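Local coordinates for protein phthiocerol synthesis polyketide synthase type I PpsC (Mycobacterium tuberculosis, PDB 7AHB) that probably loads acyl extender units onto the acyl carrier protein, as the acyltransferase domain of a polyketide synthase of phthiocerol synthesis, at residues G149-A154 against A256-Q261; A250-L255 against W290-R295. One frame throughout, in Å; residues are numbered along the deposited sequence.

Interactions 1 and 2 lie side by side, with centres about 14 Å apart. Their segments alternate along the chain, and 250-255 runs straight on into 256-261. Trp290 of interaction 2 joins them physically. Its ring atom CZ2 lies 3.7 Å from CD1 of Leu151, and its CD1 lies 3.7 Å from CD2 of Leu258, both residues of interaction 1. The Trp290 side chain also approaches, but does not contact, a GxSxG sequence that probably forms the nucleophile elbow of the acyltransferase. Thr259 and Gln261 of interaction 1 bind a sodium ion. Interaction 2 is a helix pair that binds no metal.

Interaction 1 (G149-A154 against A256-Q261). With NA (sodium ion), chain O.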
ATOM      1  N   GLY A 149      14.430   2.190  -5.273  1.00 15.96           N
ATOM      2  CA  GLY A 149      15.371   3.063  -5.941  1.00 17.85           C
ATOM      3  C   GLY A 149      14.928   3.596  -7.283  1.00 16.75           C
ATOM      4  O   GLY A 149      15.690   4.312  -7.935  1.00 16.02           O
ATOM      5  N   ALA A 150      13.726   3.264  -7.730  1.00 17.50           N
ATOM      6  CA  ALA A 150      13.254   3.802  -8.999  1.00 16.45           C
ATOM      7  C   ALA A 150      12.863   5.276  -8.877  1.00 17.53           C
ATOM      8  O   ALA A 150      12.862   6.004  -9.875  1.00 19.06           O
ATOM      9  CB  ALA A 150      12.068   2.973  -9.489  1.00 20.98           C
ATOM     10  N   LEU A 151      12.514   5.723  -7.681  1.00 19.51           N
ATOM     11  CA  LEU A 151      12.178   7.112  -7.415  1.00 18.21           C
ATOM     12  C   LEU A 151      12.936   7.551  -6.174  1.00 15.73           C
ATOM     13  O   LEU A 151      13.229   6.741  -5.298  1.00 15.81           O
ATOM     14  CB  LEU A 151      10.664   7.336  -7.147  1.00 18.10           C
ATOM     15  CG  LEU A 151       9.655   7.094  -8.266  1.00 19.81           C
ATOM     16  CD1 LEU A 151       8.256   7.319  -7.669  1.00 16.63           C
ATOM     17  CD2 LEU A 151       9.897   7.970  -9.458  1.00 18.73           C
ATOM     18  N   THR A 152      13.221   8.841  -6.093  1.00 19.82           N
ATOM     19  CA  THR A 152      13.709   9.452  -4.866  1.00 16.96           C
ATOM     20  C   THR A 152      12.531   9.741  -3.955  1.00 19.60           C
ATOM     21  O   THR A 152      11.392   9.768  -4.422  1.00 16.63           O
ATOM     22  CB  THR A 152      14.428  10.749  -5.171  1.00 20.92           C
ATOM     23  OG1 THR A 152      13.466  11.683  -5.669  1.00 15.66           O
ATOM     24  CG2 THR A 152      15.556  10.516  -6.190  1.00 20.20           C
ATOM     25  N   PRO A 153      12.773   9.920  -2.643  1.00 15.26           N
ATOM     26  CA  PRO A 153      11.662  10.322  -1.756  1.00 17.56           C
ATOM     27  C   PRO A 153      10.954  11.579  -2.237  1.00 20.28           C
ATOM     28  O   PRO A 153       9.724  11.690  -2.128  1.00 17.71           O
ATOM     29  CB  PRO A 153      12.356  10.525  -0.394  1.00 19.32           C
ATOM     30  CG  PRO A 153      13.560   9.566  -0.475  1.00 21.84           C
ATOM     31  CD  PRO A 153      14.019   9.636  -1.894  1.00 17.75           C
ATOM     32  N   ALA A 154      11.709  12.562  -2.730  1.00 18.54           N
ATOM     33  CA  ALA A 154      11.081  13.774  -3.246  1.00 19.37           C
ATOM     34  C   ALA A 154      10.133  13.450  -4.397  1.00 21.48           C
ATOM     35  O   ALA A 154       9.024  13.992  -4.478  1.00 21.42           O
ATOM     36  CB  ALA A 154      12.151  14.767  -3.698  1.00 20.56           C
ATOM     37  N   ALA A 256       4.926  15.211 -16.279  1.00 20.23           N
ATOM     38  CA  ALA A 256       5.694  15.082 -17.515  1.00 22.55           C
ATOM     39  C   ALA A 256       7.193  15.092 -17.246  1.00 23.69           C
ATOM     40  O   ALA A 256       7.951  14.372 -17.899  1.00 24.35           O
ATOM     41  CB  ALA A 256       5.335  16.217 -18.480  1.00 24.54           C
ATOM     42  N   ASP A 257       7.633  15.893 -16.282  1.00 23.07           N
ATOM     43  CA  ASP A 257       9.047  16.082 -15.995  1.00 26.38           C
ATOM     44  C   ASP A 257       9.599  15.032 -15.051  1.00 27.08           C
ATOM     45  O   ASP A 257      10.800  15.063 -14.762  1.00 26.01           O
ATOM     46  CB  ASP A 257       9.285  17.465 -15.393  1.00 24.42           C
ATOM     47  CG  ASP A 257       9.007  18.580 -16.379  1.00 28.94           C
ATOM     48  OD1 ASP A 257       9.084  18.337 -17.604  1.00 27.84           O
ATOM     49  OD2 ASP A 257       8.710  19.697 -15.918  1.00 29.22           O
ATOM     50  N   LEU A 258       8.763  14.105 -14.583  1.00 18.60           N
ATOM     51  CA  LEU A 258       9.234  13.045 -13.701  1.00 20.10           C
ATOM     52  C   LEU A 258      10.206  12.136 -14.460  1.00 18.94           C
ATOM     53  O   LEU A 258       9.853  11.533 -15.481  1.00 19.17           O
ATOM     54  CB  LEU A 258       8.062  12.234 -13.171  1.00 18.92           C
ATOM     55  CG  LEU A 258       8.397  11.168 -12.128  1.00 19.81           C
ATOM     56  CD1 LEU A 258       8.845  11.802 -10.821  1.00 22.80           C
ATOM     57  CD2 LEU A 258       7.212  10.248 -11.899  1.00 20.17           C
ATOM     58  N   THR A 259      11.421  12.010 -13.944  1.00 20.27           N
ATOM     59  CA  THR A 259      12.472  11.209 -14.570  1.00 19.42           C
ATOM     60  C   THR A 259      12.916  10.143 -13.579  1.00 21.27           C
ATOM     61  O   THR A 259      13.784  10.390 -12.722  1.00 19.31           O
ATOM     62  CB  THR A 259      13.634  12.101 -15.004  1.00 22.60           C
ATOM     63  OG1 THR A 259      13.133  13.131 -15.861  1.00 22.06           O
ATOM     64  CG2 THR A 259      14.687  11.294 -15.762  1.00 25.07           C
ATOM     65  N   PRO A 260      12.348   8.950 -13.651  1.00 19.40           N
ATOM     66  CA  PRO A 260      12.723   7.877 -12.724  1.00 18.32           C
ATOM     67  C   PRO A 260      14.033   7.231 -13.162  1.00 18.76           C
ATOM     68  O   PRO A 260      14.624   7.624 -14.158  1.00 21.90           O
ATOM     69  CB  PRO A 260      11.556   6.905 -12.846  1.00 18.93           C
ATOM     70  CG  PRO A 260      11.178   7.021 -14.278  1.00 19.07           C
ATOM     71  CD  PRO A 260      11.381   8.484 -14.664  1.00 18.60           C
ATOM     72  N   GLN A 261      14.458   6.223 -12.406  1.00 19.31           N
ATOM     73  CA  GLN A 261      15.646   5.426 -12.668  1.00 23.77           C
ATOM     74  C   GLN A 261      15.261   3.955 -12.592  1.00 23.65           C
ATOM     75  O   GLN A 261      14.244   3.603 -11.989  1.00 19.74           O
ATOM     76  CB  GLN A 261      16.770   5.735 -11.665  1.00 23.33           C
ATOM     77  CG  GLN A 261      17.360   7.121 -11.821  1.00 21.59           C
ATOM     78  CD  GLN A 261      17.960   7.332 -13.191  1.00 24.80           C
ATOM     79  OE1 GLN A 261      18.507   6.404 -13.776  1.00 27.15           O
ATOM     80  NE2 GLN A 261      17.890   8.549 -13.700  1.00 24.87           N
TER
HETATM   81 NA    NA O1013      16.567  10.580 -12.435  1.00 31.74          NA
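Gln261 N donates a nearly straight hydrogen bond to Ala150 O at 3.0 Å, with an N-H...O angle of 166°. A CA-H...O contact lies beside it, from Ala150 CA to Gln261 O at 3.2 Å. Together they hold Ala150 and Gln261 backbone to backbone.

Apolar packing extends the contact along both segments. The CD2 branch of Leu151 reaches Pro260 CB at 3.9 Å and Leu258 CD1 at 4.2 Å. The Leu151 CG lies anti to its carbonyl carbon (chi1 -66°), which turns the branched end toward these two partners. The same Pro260 CB lies 3.4 Å from Ala150 O. The proline ring therefore packs on a carbonyl as well as on a methyl.

The metal contact belongs to segment 256-261. A sodium ion sits 2.8 Å from Thr259 O and is also met by the side-chain amide of Gln261. That side chain bends at chi2, which curls its amide back to the metal. Thr259 O has a second partner in the side chain of Gln155, on helix 153-167.

The other loop is flanked by two helix-capping motifs, one ending a helix and one starting the next. Gly149, with a positive phi of 90°, closes helix 141-147 in a Schellman motif. Thr152 is the N-cap of helix 153-167. Its side chain caps a backbone N just beyond Ala154, and Gln155 OE1 accepts a bond from Thr152 N, consistent with a capping box. The contact thus sets the loop joining helices 141-147 and 153-167 against the loop leading to strand 267-269, an edge of the parallel sheet in an acyltransferase fold of the alpha/beta-hydrolase-like kind.

Interaction 2 (A250-L255 against W290-R295); sequences AMRSEL and WATNMR
Helices 250-254 and 290-295 run roughly antiparallel, at 152° with axes 9.7 Å apart, and come nearest at Met251 and Ala291, whose CA atoms are 5.8 Å apart.

Met251 fills the middle of the interface. Its CB meets Ala291 CB at 3.9 Å. Beyond that the chain bends at chi2 and again at chi3 (-80° and -74°). The bends carry CE to the backbone of the facing helix, 3.6 Å from Trp290 C, and alongside Trp290 CB. Met294 also touches Met251: its SD lies 3.7 Å from Met251 CG, where the two side chains pass at a slant. Leu166 of helix 153-167 also packs on Met251.

Arg252 is partly exposed. Its chain is extended from CG to NE and takes the guanidinium across to Ala291. The CB methyl of Ala291 sits over one face of the flat group, 3.6 Å from NE. Thr292 OG1 lies at the guanidinium edge, in its plane, and is not hydrogen-bonded to it. A water in the same plane bridges the two. It accepts from Arg252 NH2 at 3.2 Å and donates to Thr292 OG1 at 3.0 Å. Thr292 OG1 is also bonded to Glu288 O, one turn earlier.

The chemistry is mostly apolar, and no direct hydrogen bond crosses between the segments. Methionine and alanine groups give close packing, while water mediates the polar link through Arg252. Arg252 NE is buried by the contact with no hydrogen-bond partner in the model, which probably carries some energetic cost.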
ATOM      1  N   ALA A 250      -4.286  14.583 -17.065  1.00 20.05           N
ATOM      2  CA  ALA A 250      -3.684  15.556 -16.159  1.00 19.34           C
ATOM      3  C   ALA A 250      -2.491  14.952 -15.444  1.00 18.26           C
ATOM      4  O   ALA A 250      -1.484  15.635 -15.238  1.00 18.27           O
ATOM      5  CB  ALA A 250      -4.707  16.060 -15.143  1.00 19.65           C
ATOM      6  N   MET A 251      -2.582  13.672 -15.074  1.00 21.57           N
ATOM      7  CA  MET A 251      -1.425  12.975 -14.508  1.00 23.66           C
ATOM      8  C   MET A 251      -0.220  13.045 -15.443  1.00 24.13           C
ATOM      9  O   MET A 251       0.886  13.389 -15.021  1.00 19.97           O
ATOM     10  CB  MET A 251      -1.755  11.509 -14.220  1.00 22.62           C
ATOM     11  CG  MET A 251      -2.590  11.296 -13.004  1.00 25.01           C
ATOM     12  SD  MET A 251      -1.632  11.363 -11.497  1.00 23.23           S
ATOM     13  CE  MET A 251      -0.765   9.815 -11.553  1.00 23.48           C
ATOM     14  N   ARG A 252      -0.410  12.691 -16.714  1.00 25.41           N
ATOM     15  CA  ARG A 252       0.706  12.673 -17.657  1.00 29.06           C
ATOM     16  C   ARG A 252       1.252  14.068 -17.898  1.00 29.36           C
ATOM     17  O   ARG A 252       2.464  14.228 -18.070  1.00 27.23           O
ATOM     18  CB  ARG A 252       0.257  12.003 -18.958  1.00 29.34           C
ATOM     19  CG  ARG A 252       0.067  10.510 -18.749  1.00 28.86           C
ATOM     20  CD  ARG A 252      -0.745   9.793 -19.785  1.00 31.16           C
ATOM     21  NE  ARG A 252      -0.895   8.391 -19.344  1.00 36.50           N
ATOM     22  CZ  ARG A 252      -1.938   7.595 -19.614  1.00 33.03           C
ATOM     23  NH1 ARG A 252      -2.963   8.053 -20.339  1.00 34.02           N
ATOM     24  NH2 ARG A 252      -1.953   6.342 -19.150  1.00 26.73           N
ATOM     25  N   SER A 253       0.396  15.088 -17.830  1.00 23.63           N
ATOM     26  CA  SER A 253       0.861  16.462 -17.995  1.00 25.18           C
ATOM     27  C   SER A 253       1.639  16.932 -16.775  1.00 26.53           C
ATOM     28  O   SER A 253       2.768  17.427 -16.893  1.00 24.86           O
ATOM     29  CB  SER A 253      -0.335  17.383 -18.255  1.00 27.09           C
ATOM     30  OG  SER A 253       0.077  18.703 -18.476  1.00 29.92           O
ATOM     31  N   GLU A 254       1.052  16.791 -15.588  1.00 27.32           N
ATOM     32  CA  GLU A 254       1.678  17.360 -14.400  1.00 31.98           C
ATOM     33  C   GLU A 254       2.961  16.629 -14.021  1.00 31.54           C
ATOM     34  O   GLU A 254       3.864  17.229 -13.431  1.00 27.20           O
ATOM     35  CB  GLU A 254       0.700  17.321 -13.228  1.00 30.69           C
ATOM     36  CG  GLU A 254      -0.583  18.055 -13.486  1.00 30.71           C
ATOM     37  CD  GLU A 254      -0.687  19.297 -12.692  1.00 36.76           C
ATOM     38  OE1 GLU A 254       0.067  20.259 -12.993  1.00 39.44           O
ATOM     39  OE2 GLU A 254      -1.529  19.329 -11.753  1.00 40.17           O
ATOM     40  N   LEU A 255       3.047  15.334 -14.323  1.00 18.16           N
ATOM     41  CA  LEU A 255       4.237  14.549 -14.027  1.00 21.58           C
ATOM     42  C   LEU A 255       5.128  14.381 -15.254  1.00 21.77           C
ATOM     43  O   LEU A 255       5.998  13.504 -15.270  1.00 19.99           O
ATOM     44  CB  LEU A 255       3.833  13.186 -13.463  1.00 19.22           C
ATOM     45  CG  LEU A 255       3.060  13.257 -12.159  1.00 18.81           C
ATOM     46  CD1 LEU A 255       2.414  11.921 -11.796  1.00 19.08           C
ATOM     47  CD2 LEU A 255       3.961  13.714 -11.035  1.00 20.46           C
ATOM     48  N   TRP A 290       2.296   5.837 -13.451  1.00 13.58           N
ATOM     49  CA  TRP A 290       1.432   6.233 -12.341  1.00 15.22           C
ATOM     50  C   TRP A 290      -0.001   6.501 -12.798  1.00 13.65           C
ATOM     51  O   TRP A 290      -0.949   6.200 -12.065  1.00 17.36           O
ATOM     52  CB  TRP A 290       2.068   7.431 -11.631  1.00 14.10           C
ATOM     53  CG  TRP A 290       3.420   7.060 -11.113  1.00 15.87           C
ATOM     54  CD1 TRP A 290       4.621   7.616 -11.472  1.00 16.73           C
ATOM     55  CD2 TRP A 290       3.727   5.990 -10.203  1.00 13.37           C
ATOM     56  NE1 TRP A 290       5.658   6.979 -10.814  1.00 15.12           N
ATOM     57  CE2 TRP A 290       5.136   5.966 -10.046  1.00 17.50           C
ATOM     58  CE3 TRP A 290       2.949   5.050  -9.506  1.00 13.52           C
ATOM     59  CZ2 TRP A 290       5.776   5.049  -9.228  1.00 17.04           C
ATOM     60  CZ3 TRP A 290       3.586   4.135  -8.695  1.00 16.38           C
ATOM     61  CH2 TRP A 290       4.999   4.155  -8.548  1.00 14.10           C
ATOM     62  N   ALA A 291      -0.191   7.050 -13.993  1.00 15.87           N
ATOM     63  CA  ALA A 291      -1.543   7.170 -14.537  1.00 15.75           C
ATOM     64  C   ALA A 291      -2.168   5.798 -14.748  1.00 18.03           C
ATOM     65  O   ALA A 291      -3.378   5.615 -14.554  1.00 15.36           O
ATOM     66  CB  ALA A 291      -1.507   7.946 -15.849  1.00 17.38           C
ATOM     67  N   THR A 292      -1.352   4.820 -15.160  1.00 17.41           N
ATOM     68  CA  THR A 292      -1.836   3.464 -15.365  1.00 18.29           C
ATOM     69  C   THR A 292      -2.095   2.759 -14.044  1.00 19.60           C
ATOM     70  O   THR A 292      -3.100   2.048 -13.909  1.00 17.92           O
ATOM     71  CB  THR A 292      -0.829   2.674 -16.210  1.00 17.15           C
ATOM     72  OG1 THR A 292      -0.696   3.318 -17.483  1.00 17.32           O
ATOM     73  CG2 THR A 292      -1.291   1.255 -16.379  1.00 17.64           C
ATOM     74  N   ASN A 293      -1.200   2.939 -13.066  1.00 14.17           N
ATOM     75  CA  ASN A 293      -1.357   2.296 -11.762  1.00 15.27           C
ATOM     76  C   ASN A 293      -2.669   2.688 -11.067  1.00 14.92           C
ATOM     77  O   ASN A 293      -3.304   1.861 -10.405  1.00 13.70           O
ATOM     78  CB  ASN A 293      -0.158   2.653 -10.881  1.00 15.86           C
ATOM     79  CG  ASN A 293      -0.392   2.360  -9.411  1.00 18.82           C
ATOM     80  OD1 ASN A 293      -0.669   3.275  -8.603  1.00 18.58           O
ATOM     81  ND2 ASN A 293      -0.272   1.076  -9.044  1.00 17.95           N
ATOM     82  N   MET A 294      -3.096   3.932 -11.194  1.00 18.96           N
ATOM     83  CA  MET A 294      -4.320   4.338 -10.486  1.00 17.63           C
ATOM     84  C   MET A 294      -5.589   3.843 -11.171  1.00 17.94           C
ATOM     85  O   MET A 294      -6.649   3.816 -10.532  1.00 16.89           O
ATOM     86  CB  MET A 294      -4.399   5.853 -10.351  1.00 17.32           C
ATOM     87  CG  MET A 294      -4.633   6.582 -11.648  1.00 21.57           C
ATOM     88  SD  MET A 294      -4.293   8.375 -11.538  1.00 31.03           S
ATOM     89  CE  MET A 294      -5.525   8.928 -10.399  1.00 16.47           C
ATOM     90  N   ARG A 295      -5.493   3.416 -12.434  1.00 20.52           N
ATOM     91  CA  ARG A 295      -6.639   2.953 -13.206  1.00 18.18           C
ATOM     92  C   ARG A 295      -6.738   1.443 -13.264  1.00 22.07           C
ATOM     93  O   ARG A 295      -7.840   0.909 -13.153  1.00 18.37           O
ATOM     94  CB  ARG A 295      -6.568   3.506 -14.630  1.00 22.85           C
ATOM     95  CG  ARG A 295      -7.498   2.844 -15.621  1.00 26.28           C
ATOM     96  CD  ARG A 295      -8.956   3.129 -15.299  1.00 26.12           C
ATOM     97  NE  ARG A 295      -9.908   2.455 -16.197  1.00 29.83           N
ATOM     98  CZ  ARG A 295     -10.435   1.247 -15.966  1.00 29.40           C
ATOM     99  NH1 ARG A 295     -10.107   0.535 -14.876  1.00 26.20           N
ATOM    100  NH2 ARG A 295     -11.289   0.738 -16.829  1.00 32.75           N
TER
HETATM  101  O   HOH W   1      -3.261   3.380 -19.074  1.00 35.57           O